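PDB 6E7E: inclusion membrane protein A from Chlamydia trachomatis, which is an inclusion membrane protein that, as a SNARE-like protein, probably mediates homotypic fusion of chlamydial inclusions; this chain is its soluble domain. Local coordinates for residues Y8-R13 against D92-V97; G16-I21 against D62-F67; E68-E73 against K83-E88. The protein carries 2 engineered substitutions. All coordinates share one frame; numbering follows the deposited sequence.

Contact 1: Y8-R13 against D92-V97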
loop_
_atom_site.group_PDB
_atom_site.type_symbol
_atom_site.label_atom_id
_atom_site.label_comp_id
_atom_site.label_asym_id
_atom_site.label_seq_id
_atom_site.Cartn_x
_atom_site.Cartn_y
_atom_site.Cartn_z
ATOM N N TYR A 8 19.544 1.573 -5.074
ATOM C CA TYR A 8 19.083 2.696 -4.223
ATOM C C TYR A 8 18.193 3.640 -5.033
ATOM O O TYR A 8 17.124 4.041 -4.553
ATOM C CB TYR A 8 20.288 3.412 -3.619
ATOM C CG TYR A 8 19.975 4.746 -3.012
ATOM C CD1 TYR A 8 19.379 4.844 -1.767
ATOM C CD2 TYR A 8 20.184 5.913 -3.724
ATOM C CE1 TYR A 8 19.045 6.075 -1.222
ATOM C CE2 TYR A 8 19.847 7.144 -3.193
ATOM C CZ TYR A 8 19.271 7.231 -1.940
ATOM O OH TYR A 8 18.943 8.436 -1.392
ATOM N N GLN A 9 18.602 3.987 -6.238
ATOM C CA GLN A 9 17.794 4.902 -7.078
ATOM C C GLN A 9 16.466 4.237 -7.452
ATOM O O GLN A 9 15.424 4.933 -7.472
ATOM C CB GLN A 9 18.587 5.318 -8.295
ATOM C CG GLN A 9 19.725 6.236 -7.934
ATOM C CD GLN A 9 20.762 6.403 -9.010
ATOM O OE1 GLN A 9 20.796 5.741 -10.062
ATOM N NE2 GLN A 9 21.623 7.345 -8.732
ATOM N N ASP A 10 16.456 2.943 -7.732
ATOM C CA ASP A 10 15.185 2.225 -8.024
ATOM C C ASP A 10 14.282 2.266 -6.804
ATOM O O ASP A 10 13.094 2.518 -6.922
ATOM C CB ASP A 10 15.469 0.767 -8.376
ATOM C CG ASP A 10 16.097 0.520 -9.716
ATOM O OD1 ASP A 10 16.015 1.411 -10.550
ATOM O OD2 ASP A 10 16.688 -0.575 -9.869
ATOM N N LEU A 11 14.861 2.002 -5.648
ATOM C CA LEU A 11 14.057 2.008 -4.420
ATOM C C LEU A 11 13.550 3.416 -4.129
ATOM O O LEU A 11 12.421 3.562 -3.655
ATOM C CB LEU A 11 14.869 1.445 -3.271
ATOM C CG LEU A 11 14.093 1.265 -1.981
ATOM C CD1 LEU A 11 12.906 0.304 -2.137
ATOM C CD2 LEU A 11 15.017 0.792 -0.889
ATOM N N GLN A 12 14.358 4.431 -4.357
ATOM C CA GLN A 12 13.926 5.818 -4.132
ATOM C C GLN A 12 12.659 6.094 -4.941
ATOM O O GLN A 12 11.692 6.670 -4.432
ATOM C CB GLN A 12 15.044 6.741 -4.528
ATOM C CG GLN A 12 14.748 8.214 -4.407
ATOM C CD GLN A 12 15.893 9.028 -4.963
ATOM O OE1 GLN A 12 16.494 8.716 -5.991
ATOM N NE2 GLN A 12 16.223 10.086 -4.253
ATOM N N ARG A 13 12.677 5.672 -6.194
ATOM C CA ARG A 13 11.512 5.874 -7.079
ATOM C C ARG A 13 10.305 5.112 -6.544
ATOM O O ARG A 13 9.194 5.663 -6.485
ATOM C CB ARG A 13 11.890 5.379 -8.475
ATOM C CG ARG A 13 10.806 5.399 -9.539
ATOM C CD ARG A 13 11.244 4.607 -10.797
ATOM N NE ARG A 13 12.553 5.046 -11.287
ATOM C CZ ARG A 13 13.688 4.336 -11.375
ATOM N NH1 ARG A 13 13.727 3.038 -11.111
ATOM N NH2 ARG A 13 14.801 4.947 -11.763
ATOM N N ASP A 92 10.440 -7.026 -7.613
ATOM C CA ASP A 92 9.107 -7.499 -7.160
ATOM C C ASP A 92 8.281 -6.294 -6.674
ATOM O O ASP A 92 7.090 -6.166 -7.012
ATOM C CB ASP A 92 9.265 -8.534 -6.051
ATOM C CG ASP A 92 8.050 -9.385 -5.761
ATOM O OD1 ASP A 92 7.050 -9.273 -6.507
ATOM O OD2 ASP A 92 8.141 -10.188 -4.790
ATOM N N LEU A 93 8.894 -5.403 -5.910
ATOM C CA LEU A 93 8.214 -4.197 -5.406
ATOM C C LEU A 93 7.675 -3.384 -6.571
ATOM O O LEU A 93 6.568 -2.834 -6.473
ATOM C CB LEU A 93 9.193 -3.377 -4.575
ATOM C CG LEU A 93 8.639 -2.055 -4.067
ATOM C CD1 LEU A 93 7.458 -2.265 -3.134
ATOM C CD2 LEU A 93 9.728 -1.275 -3.383
ATOM N N LYS A 94 8.425 -3.284 -7.641
ATOM C CA LYS A 94 7.988 -2.473 -8.796
ATOM C C LYS A 94 6.630 -2.987 -9.293
ATOM O O LYS A 94 5.776 -2.190 -9.712
ATOM C CB LYS A 94 9.018 -2.589 -9.905
ATOM C CG LYS A 94 10.292 -1.820 -9.683
ATOM C CD LYS A 94 11.187 -1.858 -10.887
ATOM C CE LYS A 94 12.537 -1.242 -10.630
ATOM N NZ LYS A 94 13.555 -1.940 -11.439
ATOM N N GLY A 95 6.430 -4.293 -9.315
ATOM C CA GLY A 95 5.147 -4.924 -9.725
ATOM C C GLY A 95 4.025 -4.555 -8.750
ATOM O O GLY A 95 2.898 -4.255 -9.162
ATOM N N SER A 96 4.300 -4.617 -7.452
ATOM C CA SER A 96 3.306 -4.250 -6.424
ATOM C C SER A 96 2.876 -2.802 -6.607
ATOM O O SER A 96 1.676 -2.510 -6.530
ATOM C CB SER A 96 3.870 -4.448 -5.052
ATOM O OG SER A 96 3.950 -5.802 -4.667
ATOM N N VAL A 97 3.830 -1.916 -6.767
ATOM C CA VAL A 97 3.526 -0.480 -6.929
ATOM C C VAL A 97 2.627 -0.284 -8.149
ATOM O O VAL A 97 1.618 0.438 -8.072
ATOM C CB VAL A 97 4.825 0.324 -7.019
ATOM C CG1 VAL A 97 4.565 1.726 -7.526
ATOM C CG2 VAL A 97 5.530 0.366 -5.678
HETATM O O HOH W 1 14.680 0.029 -12.630
#
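Asp10 and Lys94 face each other across two helices that run nearly parallel, their local axes 10.6 Å apart and inclined by 17°. Lys94 sends its CG off beside the backbone N (chi1 -75°), and the chain then runs out straight until it bends at chi4, which carries the ammonium to the aspartate. The ion pair is long, with Lys94 NZ 3.8 Å from Asp10 OD2. A water fills in on the other oxygen: it donates to Asp10 OD1 at 2.8 Å and accepts from Lys94 NZ at 2.6 Å. Asp10 OD1 also takes Arg13 NH1 from one turn further along its own helix, 2.9 Å away, the N-H aimed fairly straight at it. That bond lies close to the guanidinium plane but reaches the carboxylate on its anti side, 31° out of plane. One aspartate thus serves two cations, and its negative charge probably eases the approach of Arg13 NH1 and Lys94 NZ, 5.0 Å apart. Deeper in, Leu11 and Leu93 come together roughly perpendicular and meet through single methyls, Leu11 CD1 to Leu93 CD2 at 3.8 Å. The contact is therefore a thin apolar touch with a polar network along its outer side. Phe67 of helix 65-73 packs against both leucines, Leu70 joins it on Leu11, and Leu145 of helix 125-165 lies against Leu93, so helices 4-38 and 87-107 meet over two further helices.

Contact 2: G16-I21 against D62-F67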
loop_
_atom_site.group_PDB
_atom_site.type_symbol
_atom_site.label_atom_id
_atom_site.label_comp_id
_atom_site.label_asym_id
_atom_site.label_seq_id
_atom_site.Cartn_x
_atom_site.Cartn_y
_atom_site.Cartn_z
ATOM N N GLY A 16 8.948 6.662 -3.332
ATOM C CA GLY A 16 8.200 7.885 -3.662
ATOM C C GLY A 16 6.801 7.526 -4.147
ATOM O O GLY A 16 5.819 8.172 -3.755
ATOM N N SER A 17 6.698 6.533 -4.999
ATOM C CA SER A 17 5.386 6.059 -5.499
ATOM C C SER A 17 4.549 5.493 -4.361
ATOM O O SER A 17 3.342 5.767 -4.313
ATOM C CB SER A 17 5.579 5.062 -6.591
ATOM O OG SER A 17 6.126 5.700 -7.713
ATOM N N LEU A 18 5.134 4.710 -3.477
ATOM C CA LEU A 18 4.389 4.160 -2.335
ATOM C C LEU A 18 3.812 5.289 -1.489
ATOM O O LEU A 18 2.693 5.129 -0.972
ATOM C CB LEU A 18 5.276 3.269 -1.478
ATOM C CG LEU A 18 5.553 1.905 -2.077
ATOM C CD1 LEU A 18 6.732 1.294 -1.343
ATOM C CD2 LEU A 18 4.321 1.022 -2.004
ATOM N N LYS A 19 4.539 6.381 -1.290
ATOM C CA LYS A 19 4.029 7.496 -0.489
ATOM C C LYS A 19 2.860 8.156 -1.221
ATOM O O LYS A 19 1.900 8.581 -0.562
ATOM C CB LYS A 19 5.137 8.499 -0.204
ATOM C CG LYS A 19 6.158 7.977 0.797
ATOM C CD LYS A 19 7.289 8.943 1.030
ATOM C CE LYS A 19 8.234 8.449 2.089
ATOM N NZ LYS A 19 9.314 9.422 2.356
ATOM N N GLU A 20 2.907 8.249 -2.541
ATOM C CA GLU A 20 1.743 8.770 -3.290
ATOM C C GLU A 20 0.552 7.830 -3.153
ATOM O O GLU A 20 -0.588 8.278 -2.957
ATOM C CB GLU A 20 2.094 8.939 -4.761
ATOM C CG GLU A 20 3.156 9.982 -5.010
ATOM C CD GLU A 20 3.285 10.370 -6.454
ATOM O OE1 GLU A 20 2.798 9.617 -7.312
ATOM O OE2 GLU A 20 3.805 11.458 -6.701
ATOM N N ILE A 21 0.799 6.539 -3.278
ATOM C CA ILE A 21 -0.246 5.508 -3.135
ATOM C C ILE A 21 -0.839 5.615 -1.740
ATOM O O ILE A 21 -2.059 5.570 -1.581
ATOM C CB ILE A 21 0.342 4.127 -3.441
ATOM C CG1 ILE A 21 0.616 3.954 -4.932
ATOM C CG2 ILE A 21 -0.547 3.028 -2.896
ATOM C CD1 ILE A 21 1.575 2.804 -5.217
ATOM N N ASP A 62 2.213 1.600 7.252
ATOM C CA ASP A 62 2.972 0.588 8.022
ATOM C C ASP A 62 3.279 -0.599 7.111
ATOM O O ASP A 62 4.270 -1.247 7.351
ATOM C CB ASP A 62 2.232 0.168 9.296
ATOM C CG ASP A 62 2.076 1.311 10.280
ATOM O OD1 ASP A 62 3.052 2.070 10.444
ATOM O OD2 ASP A 62 0.969 1.450 10.853
ATOM N N ASN A 63 2.512 -0.815 6.042
ATOM C CA ASN A 63 2.661 -1.993 5.149
ATOM C C ASN A 63 3.842 -1.828 4.180
ATOM O O ASN A 63 4.189 -2.824 3.505
ATOM C CB ASN A 63 1.361 -2.262 4.387
ATOM C CG ASN A 63 0.270 -2.825 5.278
ATOM O OD1 ASN A 63 -0.895 -2.417 5.213
ATOM N ND2 ASN A 63 0.663 -3.715 6.175
ATOM N N TYR A 64 4.512 -0.677 4.143
ATOM C CA TYR A 64 5.752 -0.564 3.322
ATOM C C TYR A 64 6.912 0.011 4.137
ATOM O O TYR A 64 7.952 0.367 3.578
ATOM C CB TYR A 64 5.553 0.212 2.016
ATOM C CG TYR A 64 5.081 1.637 2.183
ATOM C CD1 TYR A 64 5.974 2.669 2.366
ATOM C CD2 TYR A 64 3.739 1.964 2.153
ATOM C CE1 TYR A 64 5.565 3.973 2.542
ATOM C CE2 TYR A 64 3.304 3.267 2.312
ATOM C CZ TYR A 64 4.220 4.268 2.548
ATOM O OH TYR A 64 3.770 5.545 2.705
ATOM N N LYS A 65 6.782 0.038 5.456
ATOM C CA LYS A 65 7.820 0.653 6.320
ATOM C C LYS A 65 9.199 0.041 6.065
ATOM O O LYS A 65 10.189 0.774 6.175
ATOM C CB LYS A 65 7.397 0.477 7.772
ATOM C CG LYS A 65 8.376 1.025 8.791
ATOM C CD LYS A 65 7.976 0.764 10.227
ATOM C CE LYS A 65 6.982 -0.367 10.396
ATOM N NZ LYS A 65 7.085 -1.001 11.731
ATOM N N GLY A 66 9.301 -1.255 5.792
ATOM C CA GLY A 66 10.636 -1.837 5.601
ATOM C C GLY A 66 11.339 -1.245 4.403
ATOM O O GLY A 66 12.561 -1.079 4.427
ATOM N N PHE A 67 10.604 -0.938 3.343
ATOM C CA PHE A 67 11.195 -0.331 2.128
ATOM C C PHE A 67 11.634 1.086 2.450
ATOM O O PHE A 67 12.681 1.518 1.966
ATOM C CB PHE A 67 10.229 -0.417 0.964
ATOM C CG PHE A 67 10.006 -1.809 0.468
ATOM C CD1 PHE A 67 11.030 -2.474 -0.174
ATOM C CD2 PHE A 67 8.830 -2.484 0.737
ATOM C CE1 PHE A 67 10.854 -3.770 -0.620
ATOM C CE2 PHE A 67 8.654 -3.782 0.293
ATOM C CZ PHE A 67 9.661 -4.410 -0.401
#
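Tyr64 lays one face of its ring against Leu18, and these two residues account for most of the surface buried here. Leu18 CB stands over the middle of the ring, 3.9 Å from the centroid and only 8° off the normal, a CH-pi contact of nearly ideal placement. The two side chains run antiparallel, which lets the leucine reach back along the tyrosine: Leu18 CD1 comes to rest 3.7 Å from Tyr64 CB. Tyr64 makes this possible with chi1 60°, which sets CG between the backbone N and the carbonyl carbon. It is the N-cap residue of helix 65-73. At the far end of the ring the hydroxyl meets Lys19, with Tyr64 OH 3.8 Å from Lys19 CA and 3.9 Å from Lys19 CG. The lysine lies roughly square to the tyrosine, and its extended chain leads the ammonium away toward Glu68, with which it makes a long, weak ion pair. No hydrogen bond joins the two segments, so the fit is one of shape. Around it, Val97 of helix 87-107 packs on Leu18, Asn22 of helix 4-38 touches Tyr64, and Ser149 of helix 125-165 bonds Gly66 N through its OG, placing the start of helix 65-73 between helices 4-38 and 125-165.

Contact 3: E68-E73 against K83-E88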
loop_
_atom_site.group_PDB
_atom_site.type_symbol
_atom_site.label_atom_id
_atom_site.label_comp_id
_atom_site.label_asym_id
_atom_site.label_seq_id
_atom_site.Cartn_x
_atom_site.Cartn_y
_atom_site.Cartn_z
ATOM N N GLU A 68 10.767 1.834 3.123
ATOM C CA GLU A 68 11.114 3.216 3.494
ATOM C C GLU A 68 12.343 3.186 4.400
ATOM O O GLU A 68 13.288 3.993 4.240
ATOM C CB GLU A 68 9.892 3.877 4.135
ATOM C CG GLU A 68 10.105 5.342 4.387
ATOM C CD GLU A 68 8.872 6.109 4.806
ATOM O OE1 GLU A 68 7.770 5.545 4.741
ATOM O OE2 GLU A 68 9.042 7.266 5.192
ATOM N N SER A 69 12.362 2.271 5.356
ATOM C CA SER A 69 13.525 2.151 6.257
ATOM C C SER A 69 14.807 1.795 5.488
ATOM O O SER A 69 15.875 2.344 5.778
ATOM C CB SER A 69 13.256 1.126 7.306
ATOM O OG SER A 69 12.285 1.577 8.238
ATOM N N LEU A 70 14.726 0.867 4.543
ATOM C CA LEU A 70 15.895 0.452 3.737
ATOM C C LEU A 70 16.450 1.661 3.006
ATOM O O LEU A 70 17.654 1.904 3.021
ATOM C CB LEU A 70 15.485 -0.622 2.738
ATOM C CG LEU A 70 16.623 -1.196 1.901
ATOM C CD1 LEU A 70 17.686 -1.852 2.779
ATOM C CD2 LEU A 70 16.062 -2.178 0.904
ATOM N N LEU A 71 15.569 2.412 2.381
ATOM C CA LEU A 71 16.007 3.599 1.616
ATOM C C LEU A 71 16.782 4.502 2.583
ATOM O O LEU A 71 17.834 5.044 2.222
ATOM C CB LEU A 71 14.790 4.297 1.002
ATOM C CG LEU A 71 15.129 5.487 0.134
ATOM C CD1 LEU A 71 15.797 5.005 -1.146
ATOM C CD2 LEU A 71 13.872 6.283 -0.145
ATOM N N ASP A 72 16.238 4.705 3.787
ATOM C CA ASP A 72 16.822 5.639 4.780
ATOM C C ASP A 72 18.180 5.108 5.273
ATOM O O ASP A 72 18.980 5.917 5.778
ATOM C CB ASP A 72 15.885 5.874 5.968
ATOM C CG ASP A 72 14.641 6.695 5.654
ATOM O OD1 ASP A 72 14.615 7.367 4.602
ATOM O OD2 ASP A 72 13.709 6.671 6.479
ATOM N N GLU A 73 18.462 3.806 5.164
ATOM C CA GLU A 73 19.742 3.222 5.640
ATOM C C GLU A 73 20.870 3.464 4.639
ATOM O O GLU A 73 22.013 3.307 5.034
ATOM C CB GLU A 73 19.600 1.719 5.910
ATOM C CG GLU A 73 18.734 1.424 7.113
ATOM C CD GLU A 73 19.251 2.011 8.411
ATOM O OE1 GLU A 73 20.457 1.981 8.613
ATOM O OE2 GLU A 73 18.438 2.512 9.208
ATOM N N LYS A 83 23.768 -5.367 1.713
ATOM C CA LYS A 83 23.286 -6.665 1.190
ATOM C C LYS A 83 21.754 -6.714 1.175
ATOM O O LYS A 83 21.204 -7.532 0.454
ATOM C CB LYS A 83 23.880 -7.815 1.983
ATOM C CG LYS A 83 25.390 -7.881 1.877
ATOM C CD LYS A 83 25.998 -9.011 2.639
ATOM C CE LYS A 83 27.512 -8.945 2.637
ATOM N NZ LYS A 83 28.111 -10.043 3.432
ATOM N N LEU A 84 21.086 -5.911 1.988
ATOM C CA LEU A 84 19.602 -5.917 2.028
ATOM C C LEU A 84 19.007 -5.227 0.805
ATOM O O LEU A 84 17.789 -5.343 0.611
ATOM C CB LEU A 84 19.115 -5.297 3.328
ATOM C CG LEU A 84 19.499 -6.098 4.569
ATOM C CD1 LEU A 84 19.040 -5.411 5.833
ATOM C CD2 LEU A 84 18.964 -7.528 4.549
ATOM N N PHE A 85 19.807 -4.551 -0.005
ATOM C CA PHE A 85 19.348 -4.058 -1.328
ATOM C C PHE A 85 19.359 -5.246 -2.290
ATOM O O PHE A 85 20.403 -5.505 -2.872
ATOM C CB PHE A 85 20.191 -2.894 -1.842
ATOM C CG PHE A 85 19.910 -1.602 -1.130
ATOM C CD1 PHE A 85 20.432 -1.313 0.117
ATOM C CD2 PHE A 85 19.051 -0.674 -1.698
ATOM C CE1 PHE A 85 20.142 -0.112 0.755
ATOM C CE2 PHE A 85 18.748 0.512 -1.049
ATOM C CZ PHE A 85 19.289 0.792 0.177
ATOM N N SER A 86 18.255 -5.979 -2.372
ATOM C CA SER A 86 18.105 -7.214 -3.173
ATOM C C SER A 86 17.497 -6.837 -4.524
ATOM O O SER A 86 16.381 -6.272 -4.525
ATOM C CB SER A 86 17.183 -8.200 -2.500
ATOM O OG SER A 86 16.638 -9.107 -3.465
ATOM N N GLN A 87 18.176 -7.101 -5.640
ATOM C CA GLN A 87 17.611 -6.704 -6.961
ATOM C C GLN A 87 16.307 -7.484 -7.182
ATOM O O GLN A 87 15.373 -6.900 -7.701
ATOM C CB GLN A 87 18.621 -6.787 -8.103
ATOM C CG GLN A 87 18.908 -8.190 -8.569
ATOM C CD GLN A 87 20.101 -8.185 -9.489
ATOM O OE1 GLN A 87 21.219 -7.852 -9.081
ATOM N NE2 GLN A 87 19.861 -8.535 -10.744
ATOM N N GLU A 88 16.196 -8.738 -6.753
ATOM C CA GLU A 88 14.951 -9.525 -6.966
ATOM C C GLU A 88 13.804 -8.861 -6.199
ATOM O O GLU A 88 12.690 -8.756 -6.736
ATOM C CB GLU A 88 15.118 -10.987 -6.540
ATOM C CG GLU A 88 15.876 -11.853 -7.536
ATOM C CD GLU A 88 16.154 -13.273 -7.057
ATOM O OE1 GLU A 88 15.220 -13.915 -6.517
ATOM O OE2 GLU A 88 17.313 -13.732 -7.201
#
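The backbones come closest at Leu70 and Leu84, whose CA atoms lie 7.6 Å apart, where the helical segment 68-73 faces the chain just ahead of helix 87-107. Leu70 does nearly all the work from its side, its CB directed toward the other segment and its outer atoms divided between two neighbours. With CG anti to the backbone N (chi1 -176°), the isobutyl group projects over the Phe85 ring. Leu70 CG stands 3.9 Å from the ring centroid, 17° off the normal and displaced toward the rim, a CH-pi contact over the face. Leu70 CG sits nearest Phe85 CZ, whereas Leu70 CD1 lies farther along that side of the ring, 3.6 Å from Phe85 CE1. That methyl is shared: it also lies 3.8 Å from Leu84 CB, while the other branch, Leu70 CD2, touches backbone, 3.6 Å from Leu84 O. Phe85 in turn reaches the helix backbone, its CZ lying 3.5 Å from Leu70 O.

The phenylalanine is the centre of an inverse gamma turn, and Ser86 follows it as the N-cap of helix 87-107, its OG accepting a hydrogen bond from Ile89 N. The turn at Phe85 redirects the chain just before the capped helix start, and Leu84 and Phe85 both lie against Leu70. Residues 83-86 link the short helix 79-82 to helix 87-107 in the all-helical bundle. From helix 4-38, Leu11 and Asn4 both reach the phenylalanine. From helix 125-165, Ile156 packs against Leu70 and Leu84, with Gln155 beside Leu84.

Overall arrangement
All three contacts belong to one helical bundle without strands. Contact 1 pairs helices 4-38 and 87-107, contact 2 sets helix 4-38 against Tyr64 at the start of helix 65-73, and contact 3 joins helix 65-73 to the chain entering helix 87-107. Contact 1 closes the widest loop in sequence; contacts 2 and 3 are nested inside it, one after the other. Centres lie about 10 Å apart for contact 1 with either of the others, and about 13 Å for contacts 2 and 3. Val97 against Ser17 and Ile21 joins contacts 1 and 2; Tyr8 against Leu71 joins 1 and 3. The short helix 65-73 thus ties together the two longer ones in this soluble domain.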